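Local coordinates for DNA repair protein XRCC1 (Homo sapiens, PDB 3LQC) that serves as a scaffold in DNA single-strand break repair, assembling repair complexes and binding poly-ADP-ribose chains to limit PARP1 activity, at residues S44-L49 with W125-I130. Residues are numbered along the deposited sequence; the frame is centred on the assembly and turned at random.
Sequences SVVLQL and WDRVKI. With CO3 (carbonate ion), chain D.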
loop_
_atom_site.group_PDB
_atom_site.type_symbol
_atom_site.label_atom_id
_atom_site.label_comp_id
_atom_site.label_asym_id
_atom_site.label_seq_id
_atom_site.Cartn_x
_atom_site.Cartn_y
_atom_site.Cartn_z
ATOM N N SER A 44 2.845 22.917 1.021
ATOM C CA SER A 44 2.324 22.908 2.381
ATOM C C SER A 44 1.940 24.308 2.828
ATOM O O SER A 44 2.425 25.300 2.287
ATOM C CB SER A 44 3.368 22.369 3.337
ATOM O OG SER A 44 4.521 23.183 3.280
ATOM N N VAL A 45 1.051 24.383 3.810
ATOM C CA VAL A 45 0.852 25.614 4.550
ATOM C C VAL A 45 1.226 25.337 5.996
ATOM O O VAL A 45 1.039 24.227 6.494
ATOM C CB VAL A 45 -0.611 26.119 4.494
ATOM C CG1 VAL A 45 -1.006 26.493 3.076
ATOM C CG2 VAL A 45 -1.545 25.081 5.048
ATOM N N VAL A 46 1.781 26.337 6.666
ATOM C CA VAL A 46 2.070 26.211 8.079
ATOM C C VAL A 46 1.270 27.241 8.855
ATOM O O VAL A 46 1.303 28.432 8.543
ATOM C CB VAL A 46 3.563 26.375 8.382
ATOM C CG1 VAL A 46 3.779 26.573 9.885
ATOM C CG2 VAL A 46 4.334 25.164 7.888
ATOM N N LEU A 47 0.529 26.759 9.845
ATOM C CA LEU A 47 -0.211 27.622 10.744
ATOM C C LEU A 47 0.623 27.827 11.993
ATOM O O LEU A 47 0.917 26.875 12.718
ATOM C CB LEU A 47 -1.551 27.000 11.139
ATOM C CG LEU A 47 -2.530 26.490 10.081
ATOM C CD1 LEU A 47 -3.757 25.910 10.781
ATOM C CD2 LEU A 47 -2.926 27.583 9.098
ATOM N N GLN A 48 1.021 29.071 12.215
ATOM C CA GLN A 48 1.709 29.471 13.426
ATOM C C GLN A 48 0.680 29.937 14.449
ATOM O O GLN A 48 0.125 31.028 14.337
ATOM C CB GLN A 48 2.672 30.608 13.117
ATOM C CG GLN A 48 3.831 30.192 12.244
ATOM C CD GLN A 48 4.797 31.332 12.005
ATOM O OE1 GLN A 48 4.393 32.495 11.913
ATOM N NE2 GLN A 48 6.079 31.008 11.904
ATOM N N LEU A 49 0.421 29.098 15.436
ATOM C CA LEU A 49 -0.591 29.392 16.429
ATOM C C LEU A 49 -0.026 30.259 17.544
ATOM O O LEU A 49 1.113 30.073 17.969
ATOM C CB LEU A 49 -1.141 28.092 17.005
ATOM C CG LEU A 49 -1.598 27.078 15.965
ATOM C CD1 LEU A 49 -2.155 25.855 16.671
ATOM C CD2 LEU A 49 -2.634 27.697 15.062
ATOM N N TRP A 125 0.565 21.886 20.605
ATOM C CA TRP A 125 1.412 22.320 19.512
ATOM C C TRP A 125 1.038 23.721 19.097
ATOM O O TRP A 125 -0.125 24.098 19.179
ATOM C CB TRP A 125 1.223 21.373 18.328
ATOM C CG TRP A 125 1.364 19.923 18.692
ATOM C CD1 TRP A 125 0.358 19.036 18.964
ATOM C CD2 TRP A 125 2.593 19.199 18.835
ATOM N NE1 TRP A 125 0.888 17.806 19.254
ATOM C CE2 TRP A 125 2.247 17.876 19.185
ATOM C CE3 TRP A 125 3.942 19.540 18.701
ATOM C CZ2 TRP A 125 3.215 16.897 19.397
ATOM C CZ3 TRP A 125 4.897 18.565 18.910
ATOM C CH2 TRP A 125 4.529 17.256 19.256
ATOM N N ASP A 126 2.014 24.502 18.655
ATOM C CA ASP A 126 1.703 25.821 18.107
ATOM C C ASP A 126 2.169 25.952 16.662
ATOM O O ASP A 126 2.154 27.041 16.092
ATOM C CB ASP A 126 2.263 26.945 18.980
ATOM C CG ASP A 126 3.776 26.957 19.034
ATOM O OD1 ASP A 126 4.414 26.021 18.514
ATOM O OD2 ASP A 126 4.328 27.911 19.610
ATOM N N ARG A 127 2.585 24.831 16.082
ATOM C CA ARG A 127 2.842 24.755 14.648
ATOM C C ARG A 127 2.046 23.612 14.019
ATOM O O ARG A 127 2.140 22.460 14.448
ATOM C CB ARG A 127 4.332 24.580 14.370
ATOM C CG ARG A 127 5.184 25.731 14.870
ATOM C CD ARG A 127 4.895 27.009 14.105
ATOM N NE ARG A 127 5.734 28.110 14.581
ATOM C CZ ARG A 127 5.358 28.994 15.501
ATOM N NH1 ARG A 127 4.152 28.917 16.044
ATOM N NH2 ARG A 127 6.186 29.960 15.876
ATOM N N VAL A 128 1.244 23.943 13.016
ATOM C CA VAL A 128 0.501 22.947 12.267
ATOM C C VAL A 128 0.880 23.024 10.782
ATOM O O VAL A 128 0.662 24.037 10.115
ATOM C CB VAL A 128 -1.019 23.115 12.432
ATOM C CG1 VAL A 128 -1.736 21.879 11.922
ATOM C CG2 VAL A 128 -1.381 23.356 13.898
ATOM N N LYS A 129 1.453 21.943 10.271
ATOM C CA LYS A 129 1.859 21.883 8.880
ATOM C C LYS A 129 0.960 20.911 8.132
ATOM O O LYS A 129 0.884 19.725 8.477
ATOM C CB LYS A 129 3.326 21.449 8.776
ATOM C CG LYS A 129 3.820 21.271 7.358
ATOM C CD LYS A 129 5.280 20.853 7.330
ATOM C CE LYS A 129 6.179 21.945 7.867
ATOM N NZ LYS A 129 7.597 21.711 7.490
ATOM N N ILE A 130 0.269 21.419 7.119
ATOM C CA ILE A 130 -0.577 20.579 6.276
ATOM C C ILE A 130 0.092 20.407 4.908
ATOM O O ILE A 130 0.320 21.386 4.200
ATOM C CB ILE A 130 -1.982 21.179 6.102
ATOM C CG1 ILE A 130 -2.684 21.310 7.455
ATOM C CG2 ILE A 130 -2.809 20.331 5.173
ATOM C CD1 ILE A 130 -2.392 22.607 8.180
HETATM C C CO3 D . 7.648 21.316 4.183
HETATM O O1 CO3 D . 6.728 22.218 4.359
HETATM O O2 CO3 D . 8.616 21.212 5.047
HETATM O O HOH W 1 3.708 31.318 17.738
#
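Val45 pairs with Ile130 and Leu47 with Val128 as antiparallel hydrogen-bonded pairs, joining two neighbouring strands inside the five-stranded mixed sheet of the XRCC1 N-terminal domain. The N-to-C directions of strands 44-49 and 127-130 differ by 166°, so they are nearly antiparallel. Leu47 N gives the straightest bond, 2.7 Å to Val128 O, and Val128 N returns one to Leu47 O. Between these two pairs Val46 and Lys129 form a non-hydrogen-bonded pair. The last bond, Leu49 N to Asp126 O, lies where a classic beta bulge sets Asp126 and Arg127 against Gly73 on the next strand.

Val45, Leu47, Val128 and Ile130 share one face. Leu47 and Val128 meet at their CB atoms, and Val45 CG2 packs on Ile130 CB. Phe149 from the three-stranded sheet touches Leu47, Val128 and Ile130. Leu49 CD1 reaches Val128 CG2 at 3.8 Å. The other face carries Val46, Gln48, Arg127 and Lys129. Val46 CG2 lies 3.7 Å from Lys129 CE. A bend at chi3 (-66°) follows the extended start of the Lys129 chain, whose NZ donates to carbonate O2 at 2.7 Å. Ser44 OG binds carbonate O1 at 2.6 Å, and Arg7 also binds the ion, which probably came from the crystallisation liquor.

Arg127 bends at chi2 (-67°), turning a face of its guanidinium to Gln48. Gln48 CG sits over that face, 3.7 Å from Arg127 NE. With an alanine in place of Arg127 the guanidinium is gone, which is likely to leave Gln48 CG uncovered on that side and Asp126 O with one donor fewer. A water bridges Arg127 NH1 and Leu49 O. Arg127 NH1 also donates to Asp126 O at 2.7 Å, from the side of the carbonyl plane opposite Leu49 N.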